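Local coordinates for protein glucosidase (Croceicoccus marinus, PDB 5Z3K) that probably hydrolyses O-glycosidic bonds as a beta-glucosidase of glycoside hydrolase family 39, at residues A[25-30]-A[298-303]; A[54-59]-A[105-110]; A[429-434]-A[462-467]. All blocks are in the same frame, centred on the assembly; numbering follows the deposited sequence.

Contact 1: A[25-30]-A[298-303]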
loop_
_atom_site.group_PDB
_atom_site.type_symbol
_atom_site.label_atom_id
_atom_site.label_comp_id
_atom_site.label_asym_id
_atom_site.label_seq_id
_atom_site.Cartn_x
_atom_site.Cartn_y
_atom_site.Cartn_z
ATOM N N GLY A 25 3.005 -1.928 2.641
ATOM C CA GLY A 25 3.666 -1.224 1.560
ATOM C C GLY A 25 3.130 0.184 1.391
ATOM O O GLY A 25 2.054 0.519 1.879
ATOM N N THR A 26 3.876 1.022 0.666
ATOM C CA THR A 26 3.411 2.385 0.441
ATOM C C THR A 26 4.104 2.954 -0.783
ATOM O O THR A 26 5.027 2.359 -1.340
ATOM C CB THR A 26 3.666 3.289 1.653
ATOM O OG1 THR A 26 2.870 4.472 1.535
ATOM C CG2 THR A 26 5.138 3.702 1.713
ATOM N N SER A 27 3.641 4.122 -1.193
ATOM C CA SER A 27 4.260 4.851 -2.281
ATOM C C SER A 27 4.539 6.265 -1.797
ATOM O O SER A 27 4.106 6.669 -0.715
ATOM C CB SER A 27 3.370 4.865 -3.528
ATOM O OG SER A 27 2.311 5.781 -3.364
ATOM N N GLY A 28 5.273 7.011 -2.610
ATOM C CA GLY A 28 5.663 8.369 -2.288
ATOM C C GLY A 28 7.171 8.540 -2.284
ATOM O O GLY A 28 7.936 7.593 -2.457
ATOM N N ILE A 29 7.584 9.786 -2.059
ATOM C CA ILE A 29 8.975 10.222 -2.064
ATOM C C ILE A 29 9.399 10.439 -0.612
ATOM O O ILE A 29 8.907 11.373 0.042
ATOM C CB ILE A 29 9.158 11.499 -2.900
ATOM C CG1 ILE A 29 8.791 11.226 -4.371
ATOM C CG2 ILE A 29 10.582 12.025 -2.757
ATOM C CD1 ILE A 29 8.624 12.490 -5.239
ATOM N N PRO A 30 10.299 9.615 -0.058
ATOM C CA PRO A 30 10.596 9.701 1.376
ATOM C C PRO A 30 11.642 10.734 1.765
ATOM O O PRO A 30 11.754 11.035 2.962
ATOM C CB PRO A 30 11.096 8.285 1.706
ATOM C CG PRO A 30 11.702 7.793 0.438
ATOM C CD PRO A 30 10.854 8.388 -0.673
ATOM N N LYS A 298 -0.330 -8.312 -1.433
ATOM C CA LYS A 298 0.588 -7.206 -1.210
ATOM C C LYS A 298 -0.208 -5.919 -1.371
ATOM O O LYS A 298 -1.106 -5.845 -2.218
ATOM C CB LYS A 298 1.750 -7.212 -2.211
ATOM C CG LYS A 298 2.650 -8.425 -2.151
ATOM C CD LYS A 298 3.471 -8.446 -0.888
ATOM C CE LYS A 298 4.667 -9.404 -1.038
ATOM N NZ LYS A 298 4.387 -10.474 -2.044
ATOM N N ALA A 299 0.126 -4.908 -0.570
ATOM C CA ALA A 299 -0.656 -3.684 -0.547
ATOM C C ALA A 299 0.255 -2.473 -0.495
ATOM O O ALA A 299 1.297 -2.507 0.170
ATOM C CB ALA A 299 -1.607 -3.664 0.658
ATOM N N ILE A 300 -0.176 -1.404 -1.177
ATOM C CA ILE A 300 0.572 -0.152 -1.326
ATOM C C ILE A 300 -0.362 0.973 -0.893
ATOM O O ILE A 300 -1.257 1.371 -1.649
ATOM C CB ILE A 300 1.055 0.079 -2.768
ATOM C CG1 ILE A 300 1.851 -1.109 -3.310
ATOM C CG2 ILE A 300 1.895 1.345 -2.852
ATOM C CD1 ILE A 300 3.235 -1.287 -2.668
ATOM N N PHE A 301 -0.159 1.493 0.315
ATOM C CA PHE A 301 -0.933 2.635 0.783
ATOM C C PHE A 301 -0.533 3.901 0.040
ATOM O O PHE A 301 0.652 4.187 -0.125
ATOM C CB PHE A 301 -0.716 2.854 2.276
ATOM C CG PHE A 301 -1.357 4.115 2.784
ATOM C CD1 PHE A 301 -2.711 4.124 3.118
ATOM C CD2 PHE A 301 -0.623 5.292 2.904
ATOM C CE1 PHE A 301 -3.322 5.275 3.594
ATOM C CE2 PHE A 301 -1.213 6.459 3.363
ATOM C CZ PHE A 301 -2.569 6.456 3.709
ATOM N N PHE A 302 -1.533 4.695 -0.346
ATOM C CA PHE A 302 -1.344 5.897 -1.157
ATOM C C PHE A 302 -1.758 7.121 -0.342
ATOM O O PHE A 302 -2.932 7.244 0.016
ATOM C CB PHE A 302 -2.190 5.793 -2.429
ATOM C CG PHE A 302 -2.070 6.981 -3.350
ATOM C CD1 PHE A 302 -0.941 7.149 -4.138
ATOM C CD2 PHE A 302 -3.083 7.924 -3.430
ATOM C CE1 PHE A 302 -0.819 8.237 -4.994
ATOM C CE2 PHE A 302 -2.971 9.020 -4.288
ATOM C CZ PHE A 302 -1.834 9.169 -5.072
ATOM N N ARG A 303 -0.815 8.023 -0.026
ATOM C CA ARG A 303 0.634 7.907 -0.208
ATOM C C ARG A 303 1.295 8.466 1.055
ATOM O O ARG A 303 0.801 9.450 1.624
ATOM C CB ARG A 303 1.107 8.677 -1.453
ATOM C CG ARG A 303 0.571 10.116 -1.556
ATOM C CD ARG A 303 0.835 10.746 -2.945
ATOM N NE ARG A 303 2.229 11.177 -3.066
ATOM C CZ ARG A 303 2.783 11.673 -4.172
ATOM N NH1 ARG A 303 2.079 11.806 -5.296
ATOM N NH2 ARG A 303 4.059 12.022 -4.157
#
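The carbonyl oxygen of F301 is held by two donors from the opposing segment. T26 OG1 gives it a 2.8 Å hydrogen bond, tilted from the carbonyl plane, and S27 N reaches the same F301 O at 3.2 Å, nearly along the C=O axis but bent at the hydrogen (146°). This is where the (beta/alpha)8 barrel closes: strand 25-27, the first of the eight, runs parallel to strand 298-301, the last. One further rung of the seam lies upstream, F301 N to G25 O at 2.9 Å and nearly straight (170°). T26 keeps OG1 opposite its own backbone N (chi1 -164°), which swings the hydroxyl across to the neighbouring strand and sets it at the edge of the F301 ring, in its plane; there it also has a weak bond to A304 N.

A299 O comes within 3.0 Å of G25 CA, and a CB on G25 would clash with it. On the other face of the sheet from T26 and F301, I300 CG2 presses on the T26 backbone, 3.4 Å from T26 C, while the same side chain also meets L53, R55 and L261. Beyond the strands, the peptide bond from F302 to R303 is cis, and R303 CG packs over the face of the F302 ring. The polar ends here look elsewhere: R303 forms a salt bridge with D305, and S27 OG bonds to D58. Still, S27 OG touches both residues flanking the cis bond, lying at the edge of the F302 ring, 3.6 Å from F302 CD1, and 3.7 Å from R303 CB.

Contact 2: A[54-59]-A[105-110]; sequences VRSYDW and ILFTIA
Two backbone hydrogen bonds carry V54 and R55 alongside I105 and L106. L106 N donates to V54 O at 2.8 Å, and S56 N donates in return to L106 O at 2.9 Å, with an angle at the hydrogen of 141°. Then the backbone of 54-59 turns off, and a side chain takes over the next rung: S56 OG accepts from T108 N at 2.9 Å. The hydroxyl gets there because chi1 of 68° tucks OG between the backbone N and the carbonyl carbon of S56. It sits over one face of the F107 ring, towards the rim, and a water hydrogen-bonded to S56 OG also donates to T108 O, with 2.7 Å between the water oxygen and T108 O.

These are the second and third strands of the (beta/alpha)8 barrel, 53-55 and 104-109, parallel neighbours linked by a beta-alpha-beta crossover that includes helix 89-100. V54 and I105 face that helix, both meeting T98; R55 and L106 point to the other side of the sheet.

Charge gathers there. The extended R55 chain passes L106 CD2, 3.9 Å from R55 CG, and brings one face of its guanidinium to T108 OG1, which lies 3.1 Å above the guanidinium plane. R55 NE and T108 OG1 are poorly angled for a bond with each other; both turn instead to E153 OE2, while R55 NH2 pairs with D156.

The remaining contacts are apolar: Y57 meets A110 CB at its ring edge, 3.9 Å from Y57 CE1, with T108 CG2 approaching obliquely. A type I turn from S56 to W59 folds the indole back so that its face covers S56 CA, while its edge is turned to I105 CD1.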
loop_
_atom_site.group_PDB
_atom_site.type_symbol
_atom_site.label_atom_id
_atom_site.label_comp_id
_atom_site.label_asym_id
_atom_site.label_seq_id
_atom_site.Cartn_x
_atom_site.Cartn_y
_atom_site.Cartn_z
ATOM N N VAL A 54 7.837 -0.645 -1.294
ATOM C CA VAL A 54 7.658 0.715 -1.790
ATOM C C VAL A 54 7.413 0.668 -3.294
ATOM O O VAL A 54 8.251 0.158 -4.050
ATOM C CB VAL A 54 8.858 1.616 -1.468
ATOM C CG1 VAL A 54 8.648 2.994 -2.072
ATOM C CG2 VAL A 54 9.061 1.711 0.050
ATOM N N ARG A 55 6.281 1.222 -3.724
ATOM C CA ARG A 55 5.999 1.414 -5.145
ATOM C C ARG A 55 6.712 2.670 -5.629
ATOM O O ARG A 55 6.676 3.708 -4.958
ATOM C CB ARG A 55 4.488 1.537 -5.369
ATOM C CG ARG A 55 4.033 1.588 -6.824
ATOM C CD ARG A 55 2.508 1.381 -6.923
ATOM N NE ARG A 55 2.076 1.151 -8.309
ATOM C CZ ARG A 55 1.578 2.096 -9.112
ATOM N NH1 ARG A 55 1.426 3.346 -8.675
ATOM N NH2 ARG A 55 1.232 1.791 -10.360
ATOM N N SER A 56 7.359 2.585 -6.797
ATOM C CA SER A 56 8.246 3.647 -7.257
ATOM C C SER A 56 7.538 4.693 -8.108
ATOM O O SER A 56 8.170 5.679 -8.506
ATOM C CB SER A 56 9.400 3.048 -8.065
ATOM O OG SER A 56 8.921 2.494 -9.296
ATOM N N TYR A 57 6.248 4.504 -8.390
ATOM C CA TYR A 57 5.574 5.305 -9.412
ATOM C C TYR A 57 5.619 6.800 -9.095
ATOM O O TYR A 57 5.786 7.629 -9.999
ATOM C CB TYR A 57 4.129 4.817 -9.563
ATOM C CG TYR A 57 3.329 5.576 -10.597
ATOM C CD1 TYR A 57 3.465 5.288 -11.950
ATOM C CD2 TYR A 57 2.420 6.559 -10.219
ATOM C CE1 TYR A 57 2.733 5.978 -12.912
ATOM C CE2 TYR A 57 1.672 7.251 -11.173
ATOM C CZ TYR A 57 1.839 6.955 -12.515
ATOM O OH TYR A 57 1.116 7.650 -13.460
ATOM N N ASP A 58 5.525 7.174 -7.818
ATOM C CA ASP A 58 5.503 8.601 -7.515
ATOM C C ASP A 58 6.895 9.235 -7.496
ATOM O O ASP A 58 7.001 10.466 -7.480
ATOM C CB ASP A 58 4.754 8.835 -6.202
ATOM C CG ASP A 58 3.289 8.444 -6.320
ATOM O OD1 ASP A 58 2.602 8.958 -7.229
ATOM O OD2 ASP A 58 2.831 7.581 -5.550
ATOM N N TRP A 59 7.951 8.433 -7.554
ATOM C CA TRP A 59 9.288 8.965 -7.761
ATOM C C TRP A 59 9.400 9.610 -9.145
ATOM O O TRP A 59 8.539 9.453 -10.016
ATOM C CB TRP A 59 10.339 7.862 -7.638
ATOM C CG TRP A 59 10.375 7.110 -6.331
ATOM C CD1 TRP A 59 9.713 7.425 -5.153
ATOM C CD2 TRP A 59 11.116 5.915 -6.064
ATOM N NE1 TRP A 59 10.007 6.494 -4.188
ATOM C CE2 TRP A 59 10.861 5.555 -4.719
ATOM C CE3 TRP A 59 11.975 5.113 -6.832
ATOM C CZ2 TRP A 59 11.440 4.428 -4.125
ATOM C CZ3 TRP A 59 12.539 3.987 -6.250
ATOM C CH2 TRP A 59 12.269 3.654 -4.899
ATOM N N ILE A 105 11.117 -3.319 -3.215
ATOM C CA ILE A 105 10.690 -2.300 -4.164
ATOM C C ILE A 105 9.757 -2.921 -5.193
ATOM O O ILE A 105 10.006 -4.030 -5.687
ATOM C CB ILE A 105 11.899 -1.612 -4.829
ATOM C CG1 ILE A 105 12.689 -0.850 -3.757
ATOM C CG2 ILE A 105 11.447 -0.637 -5.904
ATOM C CD1 ILE A 105 14.073 -0.388 -4.191
ATOM N N LEU A 106 8.655 -2.223 -5.470
ATOM C CA LEU A 106 7.759 -2.509 -6.586
ATOM C C LEU A 106 8.031 -1.415 -7.608
ATOM O O LEU A 106 7.647 -0.255 -7.409
ATOM C CB LEU A 106 6.306 -2.518 -6.130
ATOM C CG LEU A 106 5.232 -2.572 -7.213
ATOM C CD1 LEU A 106 5.313 -3.930 -7.875
ATOM C CD2 LEU A 106 3.855 -2.347 -6.600
ATOM N N PHE A 107 8.762 -1.761 -8.663
ATOM C CA PHE A 107 9.221 -0.768 -9.621
ATOM C C PHE A 107 8.206 -0.678 -10.753
ATOM O O PHE A 107 8.049 -1.626 -11.530
ATOM C CB PHE A 107 10.612 -1.115 -10.146
ATOM C CG PHE A 107 11.301 0.038 -10.806
ATOM C CD1 PHE A 107 10.874 0.498 -12.048
ATOM C CD2 PHE A 107 12.347 0.689 -10.171
ATOM C CE1 PHE A 107 11.488 1.572 -12.649
ATOM C CE2 PHE A 107 12.969 1.764 -10.769
ATOM C CZ PHE A 107 12.539 2.207 -12.011
ATOM N N THR A 108 7.534 0.464 -10.859
ATOM C CA THR A 108 6.514 0.650 -11.880
ATOM C C THR A 108 7.173 1.181 -13.151
ATOM O O THR A 108 7.786 2.254 -13.144
ATOM C CB THR A 108 5.408 1.597 -11.412
ATOM O OG1 THR A 108 4.829 1.100 -10.194
ATOM C CG2 THR A 108 4.299 1.691 -12.466
ATOM N N ILE A 109 7.032 0.422 -14.229
ATOM C CA ILE A 109 7.470 0.814 -15.569
ATOM C C ILE A 109 6.339 1.607 -16.221
ATOM O O ILE A 109 5.308 1.037 -16.594
ATOM C CB ILE A 109 7.830 -0.422 -16.407
ATOM C CG1 ILE A 109 8.936 -1.230 -15.706
ATOM C CG2 ILE A 109 8.232 -0.025 -17.841
ATOM C CD1 ILE A 109 9.162 -2.611 -16.264
ATOM N N ALA A 110 6.530 2.917 -16.382
ATOM C CA ALA A 110 5.484 3.772 -16.937
ATOM C C ALA A 110 6.098 5.006 -17.576
ATOM O O ALA A 110 7.201 5.430 -17.217
ATOM C CB ALA A 110 4.477 4.200 -15.861
HETATM O O HOH W 1 8.914 4.065 -11.493
#

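Contact 3: A[429-434]-A[462-467]; sequences GHLPWG and SSVTVQ
L431 turns CG beside its backbone N (chi1 -70°) and then runs on extended, which lays the side chain against the S462 carbonyl: L431 CG is 3.3 Å from S462 O, and L431 CD1 goes on to V464 CG1 at 4.2 Å. The same oxygen takes the hydrogen bond of the contact, L431 N to S462 O at 2.9 Å, almost straight (173°) and on a lone pair in the carbonyl plane. H430 N, though close by, points elsewhere and donates to a water at 2.9 Å. That water also bonds S463 OG at 2.7 Å and S462 OG at 3.2 Å, so it ties the two loops together over the rim of the H430 ring. At the other end a type I turn from L431 to G434 brings G434 O to S462 CA.

With an alanine in place of L431, V464 CG1 would probably lose one of its apolar neighbours, leaving a gap beside the S462 carbonyl.

Within the nine-stranded sheet, V464 opens strand 464-469, an outermost strand antiparallel to 423-429, and is backbone hydrogen-bonded to I428 of that neighbour; L431, just past the end of 423-429, also touches A13 of strand 6-13 and H438 of strand 438-446.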
loop_
_atom_site.group_PDB
_atom_site.type_symbol
_atom_site.label_atom_id
_atom_site.label_comp_id
_atom_site.label_asym_id
_atom_site.label_seq_id
_atom_site.Cartn_x
_atom_site.Cartn_y
_atom_site.Cartn_z
ATOM N N GLY A 429 -3.898 -12.716 28.217
ATOM C CA GLY A 429 -3.473 -13.808 29.065
ATOM C C GLY A 429 -2.311 -14.583 28.481
ATOM O O GLY A 429 -1.990 -14.435 27.300
ATOM N N HIS A 430 -1.665 -15.396 29.323
ATOM C CA HIS A 430 -0.601 -16.306 28.903
ATOM C C HIS A 430 0.558 -15.574 28.224
ATOM O O HIS A 430 1.042 -15.993 27.170
ATOM C CB HIS A 430 -1.155 -17.396 27.983
ATOM C CG HIS A 430 -2.254 -18.194 28.602
ATOM N ND1 HIS A 430 -2.031 -19.115 29.602
ATOM C CD2 HIS A 430 -3.589 -18.200 28.375
ATOM C CE1 HIS A 430 -3.179 -19.664 29.958
ATOM N NE2 HIS A 430 -4.140 -19.125 29.231
ATOM N N LEU A 431 1.015 -14.483 28.837
ATOM C CA LEU A 431 2.191 -13.802 28.314
ATOM C C LEU A 431 3.320 -14.821 28.172
ATOM O O LEU A 431 3.541 -15.617 29.096
ATOM C CB LEU A 431 2.623 -12.646 29.216
ATOM C CG LEU A 431 1.681 -11.438 29.224
ATOM C CD1 LEU A 431 2.124 -10.374 30.231
ATOM C CD2 LEU A 431 1.565 -10.842 27.837
ATOM N N PRO A 432 4.000 -14.877 27.019
ATOM C CA PRO A 432 4.796 -16.074 26.698
ATOM C C PRO A 432 6.074 -16.196 27.496
ATOM O O PRO A 432 6.613 -17.306 27.601
ATOM C CB PRO A 432 5.088 -15.915 25.198
ATOM C CG PRO A 432 5.018 -14.437 24.948
ATOM C CD PRO A 432 3.987 -13.895 25.923
ATOM N N TRP A 433 6.583 -15.105 28.052
ATOM C CA TRP A 433 7.773 -15.151 28.889
ATOM C C TRP A 433 7.442 -15.430 30.351
ATOM O O TRP A 433 8.346 -15.403 31.195
ATOM C CB TRP A 433 8.544 -13.834 28.764
ATOM C CG TRP A 433 7.683 -12.658 29.046
ATOM C CD1 TRP A 433 7.319 -12.187 30.268
ATOM C CD2 TRP A 433 7.057 -11.802 28.080
ATOM N NE1 TRP A 433 6.505 -11.085 30.130
ATOM C CE2 TRP A 433 6.327 -10.831 28.794
ATOM C CE3 TRP A 433 7.044 -11.763 26.686
ATOM C CZ2 TRP A 433 5.584 -9.838 28.161
ATOM C CZ3 TRP A 433 6.318 -10.769 26.057
ATOM C CH2 TRP A 433 5.602 -9.820 26.792
ATOM N N GLY A 434 6.181 -15.683 30.669
ATOM C CA GLY A 434 5.794 -16.085 32.003
ATOM C C GLY A 434 5.232 -14.951 32.838
ATOM O O GLY A 434 4.740 -13.937 32.337
ATOM N N SER A 462 1.347 -13.219 34.486
ATOM C CA SER A 462 1.243 -13.634 33.094
ATOM C C SER A 462 0.003 -13.077 32.405
ATOM O O SER A 462 -0.171 -13.292 31.199
ATOM C CB SER A 462 1.256 -15.158 32.997
ATOM O OG SER A 462 0.168 -15.698 33.710
ATOM N N SER A 463 -0.857 -12.367 33.132
ATOM C CA SER A 463 -2.018 -11.719 32.554
ATOM C C SER A 463 -1.948 -10.226 32.823
ATOM O O SER A 463 -1.402 -9.786 33.839
ATOM C CB SER A 463 -3.329 -12.270 33.124
ATOM O OG SER A 463 -3.610 -13.556 32.604
ATOM N N VAL A 464 -2.513 -9.451 31.907
ATOM C CA VAL A 464 -2.604 -8.010 32.070
ATOM C C VAL A 464 -3.953 -7.559 31.527
ATOM O O VAL A 464 -4.434 -8.070 30.507
ATOM C CB VAL A 464 -1.433 -7.284 31.368
ATOM C CG1 VAL A 464 -1.239 -7.836 29.977
ATOM C CG2 VAL A 464 -1.683 -5.785 31.316
ATOM N N THR A 465 -4.577 -6.624 32.233
ATOM C CA THR A 465 -5.810 -5.998 31.796
ATOM C C THR A 465 -5.529 -4.534 31.516
ATOM O O THR A 465 -4.913 -3.851 32.338
ATOM C CB THR A 465 -6.916 -6.135 32.842
ATOM O OG1 THR A 465 -7.207 -7.517 33.033
ATOM C CG2 THR A 465 -8.179 -5.436 32.376
ATOM N N VAL A 466 -5.968 -4.071 30.351
ATOM C CA VAL A 466 -5.791 -2.696 29.914
ATOM C C VAL A 466 -7.163 -2.146 29.568
ATOM O O VAL A 466 -7.925 -2.798 28.849
ATOM C CB VAL A 466 -4.859 -2.613 28.687
ATOM C CG1 VAL A 466 -4.904 -1.222 28.084
ATOM C CG2 VAL A 466 -3.437 -3.019 29.070
ATOM N N GLN A 467 -7.477 -0.950 30.052
ATOM C CA GLN A 467 -8.737 -0.334 29.659
ATOM C C GLN A 467 -8.514 1.145 29.408
ATOM O O GLN A 467 -7.669 1.775 30.048
ATOM C CB GLN A 467 -9.842 -0.530 30.715
ATOM C CG GLN A 467 -9.580 0.191 32.034
ATOM C CD GLN A 467 -10.803 0.209 32.947
ATOM O OE1 GLN A 467 -11.943 0.161 32.481
ATOM N NE2 GLN A 467 -10.568 0.269 34.254
HETATM O O HOH W 2 -2.496 -16.002 32.044
#

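How the contacts relate
Contacts 1 and 2 belong to one barrel sheet, their centres about 9 Å apart, with strands 25-27 and 53-55 as neighbours. T26 O and R55 N, 2.9 Å apart, probably share a backbone hydrogen bond, which joins the two contacts into a run of strands 8-1-2-3. Beyond the strands, the side chains of S27 and D58 probably make a second bond, OG to OD2 at 2.9 Å. Both contacts reach the C-terminal ends of their strands, where (beta/alpha)8 glycosidases generally place the active site, consistent with E153, D156 and W59 gathering there. Contact 3 lies in the separate nine-stranded sheet: its centre is about 34 Å from the centre of contact 1 and about 42 Å from that of contact 2.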